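Local coordinates for protein probable enoyl-CoA hydratase/isomerase (Pseudomonas aeruginosa PAO1, PDB 5YLO) that probably acts as an enoyl-CoA isomerase of the crotonase family, shifting a double bond of unsaturated fatty acyl-CoA during fatty acid metabolism, at residues A[102-107]-A[124-129]. Residues are numbered along the deposited sequence; the frame is centred on the assembly and turned at random.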
ATOM      1  N   PRO A 102     -12.833 -12.539 -13.595  1.00 53.76           N
ATOM      2  CA  PRO A 102     -12.770 -12.340 -12.142  1.00 48.91           C
ATOM      3  C   PRO A 102     -12.593 -13.673 -11.432  1.00 53.09           C
ATOM      4  O   PRO A 102     -13.306 -14.642 -11.705  1.00 48.08           O
ATOM      5  CB  PRO A 102     -14.121 -11.692 -11.812  1.00 45.50           C
ATOM      6  CG  PRO A 102     -14.617 -11.134 -13.115  1.00 55.84           C
ATOM      7  CD  PRO A 102     -14.111 -12.081 -14.162  1.00 50.50           C
ATOM      8  N   THR A 103     -11.623 -13.725 -10.523  1.00 42.20           N
ATOM      9  CA  THR A 103     -11.289 -14.946  -9.808  1.00 45.11           C
ATOM     10  C   THR A 103     -11.514 -14.755  -8.313  1.00 45.19           C
ATOM     11  O   THR A 103     -11.185 -13.705  -7.754  1.00 43.19           O
ATOM     12  CB  THR A 103      -9.837 -15.371 -10.087  1.00 46.15           C
ATOM     13  OG1 THR A 103      -9.383 -16.253  -9.054  1.00 68.15           O
ATOM     14  CG2 THR A 103      -8.922 -14.162 -10.159  1.00 44.04           C
ATOM     15  N   VAL A 104     -12.098 -15.770  -7.678  1.00 39.63           N
ATOM     16  CA  VAL A 104     -12.371 -15.766  -6.245  1.00 37.34           C
ATOM     17  C   VAL A 104     -11.753 -17.015  -5.637  1.00 40.78           C
ATOM     18  O   VAL A 104     -11.886 -18.114  -6.186  1.00 49.58           O
ATOM     19  CB  VAL A 104     -13.883 -15.716  -5.943  1.00 47.36           C
ATOM     20  CG1 VAL A 104     -14.122 -15.567  -4.448  1.00 36.78           C
ATOM     21  CG2 VAL A 104     -14.551 -14.587  -6.713  1.00 60.62           C
ATOM     22  N   ALA A 105     -11.081 -16.847  -4.502  1.00 46.42           N
ATOM     23  CA  ALA A 105     -10.475 -17.954  -3.772  1.00 50.79           C
ATOM     24  C   ALA A 105     -11.318 -18.245  -2.539  1.00 58.31           C
ATOM     25  O   ALA A 105     -11.466 -17.382  -1.667  1.00 58.15           O
ATOM     26  CB  ALA A 105      -9.035 -17.633  -3.376  1.00 42.64           C
ATOM     27  N   ALA A 106     -11.871 -19.453  -2.473  1.00 45.80           N
ATOM     28  CA  ALA A 106     -12.690 -19.887  -1.343  1.00 40.20           C
ATOM     29  C   ALA A 106     -11.787 -20.654  -0.384  1.00 38.78           C
ATOM     30  O   ALA A 106     -11.587 -21.861  -0.520  1.00 45.95           O
ATOM     31  CB  ALA A 106     -13.862 -20.739  -1.813  1.00 43.63           C
ATOM     32  N   VAL A 107     -11.245 -19.943   0.599  1.00 47.18           N
ATOM     33  CA  VAL A 107     -10.327 -20.538   1.563  1.00 51.91           C
ATOM     34  C   VAL A 107     -11.128 -21.333   2.587  1.00 54.42           C
ATOM     35  O   VAL A 107     -11.455 -20.832   3.669  1.00 50.48           O
ATOM     36  CB  VAL A 107      -9.456 -19.458   2.232  1.00 51.89           C
ATOM     37  CG1 VAL A 107      -8.376 -20.096   3.075  1.00 50.89           C
ATOM     38  CG2 VAL A 107      -8.839 -18.555   1.176  1.00 42.61           C
ATOM     39  N   PHE A 124     -10.155 -11.994  -5.337  1.00 43.50           N
ATOM     40  CA  PHE A 124     -10.874 -11.903  -4.079  1.00 41.07           C
ATOM     41  C   PHE A 124     -10.592 -13.135  -3.235  1.00 40.47           C
ATOM     42  O   PHE A 124     -10.256 -14.202  -3.756  1.00 48.52           O
ATOM     43  CB  PHE A 124     -12.379 -11.759  -4.318  1.00 42.93           C
ATOM     44  CG  PHE A 124     -12.742 -10.580  -5.175  1.00 44.05           C
ATOM     45  CD1 PHE A 124     -12.893  -9.323  -4.615  1.00 44.34           C
ATOM     46  CD2 PHE A 124     -12.931 -10.727  -6.540  1.00 45.16           C
ATOM     47  CE1 PHE A 124     -13.226  -8.235  -5.400  1.00 46.27           C
ATOM     48  CE2 PHE A 124     -13.266  -9.642  -7.329  1.00 46.60           C
ATOM     49  CZ  PHE A 124     -13.414  -8.395  -6.757  1.00 46.89           C
ATOM     50  N   ARG A 125     -10.729 -12.976  -1.920  1.00 44.91           N
ATOM     51  CA  ARG A 125     -10.530 -14.071  -0.979  1.00 47.11           C
ATOM     52  C   ARG A 125     -11.630 -14.035   0.068  1.00 50.17           C
ATOM     53  O   ARG A 125     -11.753 -13.057   0.812  1.00 43.45           O
ATOM     54  CB  ARG A 125      -9.151 -13.994  -0.317  1.00 44.59           C
ATOM     55  CG  ARG A 125      -8.056 -14.692  -1.105  1.00 47.94           C
ATOM     56  CD  ARG A 125      -6.674 -14.204  -0.701  1.00 47.91           C
ATOM     57  NE  ARG A 125      -6.555 -12.753  -0.820  1.00 44.24           N
ATOM     58  CZ  ARG A 125      -6.372 -12.111  -1.968  1.00 45.37           C
ATOM     59  NH1 ARG A 125      -6.290 -12.787  -3.105  1.00 37.81           N
ATOM     60  NH2 ARG A 125      -6.278 -10.787  -1.981  1.00 50.06           N
ATOM     61  N   ILE A 126     -12.434 -15.092   0.109  1.00 54.52           N
ATOM     62  CA  ILE A 126     -13.419 -15.313   1.161  1.00 53.37           C
ATOM     63  C   ILE A 126     -12.987 -16.548   1.933  1.00 55.11           C
ATOM     64  O   ILE A 126     -12.786 -17.616   1.342  1.00 59.41           O
ATOM     65  CB  ILE A 126     -14.835 -15.488   0.589  1.00 51.93           C
ATOM     66  CG1 ILE A 126     -15.204 -14.301  -0.299  1.00 51.55           C
ATOM     67  CG2 ILE A 126     -15.844 -15.643   1.721  1.00 53.23           C
ATOM     68  CD1 ILE A 126     -16.536 -14.455  -0.994  1.00 54.47           C
ATOM     69  N   ALA A 127     -12.836 -16.406   3.244  1.00 51.51           N
ATOM     70  CA  ALA A 127     -12.278 -17.462   4.073  1.00 49.58           C
ATOM     71  C   ALA A 127     -13.293 -17.927   5.104  1.00 54.37           C
ATOM     72  O   ALA A 127     -14.087 -17.131   5.618  1.00 50.64           O
ATOM     73  CB  ALA A 127     -11.005 -16.990   4.781  1.00 44.38           C
ATOM     74  N   ALA A 128     -13.264 -19.224   5.394  1.00 57.13           N
ATOM     75  CA  ALA A 128     -14.015 -19.758   6.515  1.00 53.40           C
ATOM     76  C   ALA A 128     -13.313 -19.413   7.826  1.00 59.53           C
ATOM     77  O   ALA A 128     -12.109 -19.148   7.864  1.00 68.18           O
ATOM     78  CB  ALA A 128     -14.171 -21.271   6.381  1.00 54.35           C
ATOM     79  N   ALA A 129     -14.087 -19.420   8.914  1.00 60.04           N
ATOM     80  CA  ALA A 129     -13.524 -19.067  10.212  1.00 63.32           C
ATOM     81  C   ALA A 129     -12.441 -20.048  10.643  1.00 68.94           C
ATOM     82  O   ALA A 129     -11.499 -19.664  11.345  1.00 58.76           O
ATOM     83  CB  ALA A 129     -14.632 -18.996  11.266  1.00 59.77           C
TER
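The ring of Phe124 turns an edge to strand 103-107: Thr103 O lies near the ring plane, 3.7 Å from Phe124 CD2, while Val104 CG2 comes in obliquely. The setting is the core of the crotonase fold, where helix 114-120 belongs to the beta-alpha-beta crossover linking two neighbouring parallel strands of the central sheet. Phe124 CG lies beside its backbone N and anti to the carbonyl carbon (chi1 -57°), which puts the ring on the side of the N-H that bonds to Thr103 O; Phe198 of helix 191-204 meets it edge-to-face. The guanidinium of Arg125 lies on the other side of the sheet, NH1 hydrogen-bonded to Ala119 O and Cys122 O and NE to Leu181 O, three backbone carbonyls that fix it and probably help to offset its buried charge. Side chains alternate accordingly. Val104, Ala106, Phe124 and Ile126 form the side facing helix 191-204, whereas Ala105, Val107, Arg125 and Ala127 form the other, where Ala105 CB rests 3.8 Å from Arg125 CG. Five backbone hydrogen bonds join the strands, alternating in direction as parallel pairing requires. Phe124 and Ile126 each use both N and O toward strand 103-107; the backbone N of Arg125 turns away from it and is hydrogen-bonded to Glu159 OE1 of a second subunit. At the far end, Ala128 N donates to Val107 O at 3.0 Å, the straightest of the five at 171°, with the donor tilted from the carbonyl plane.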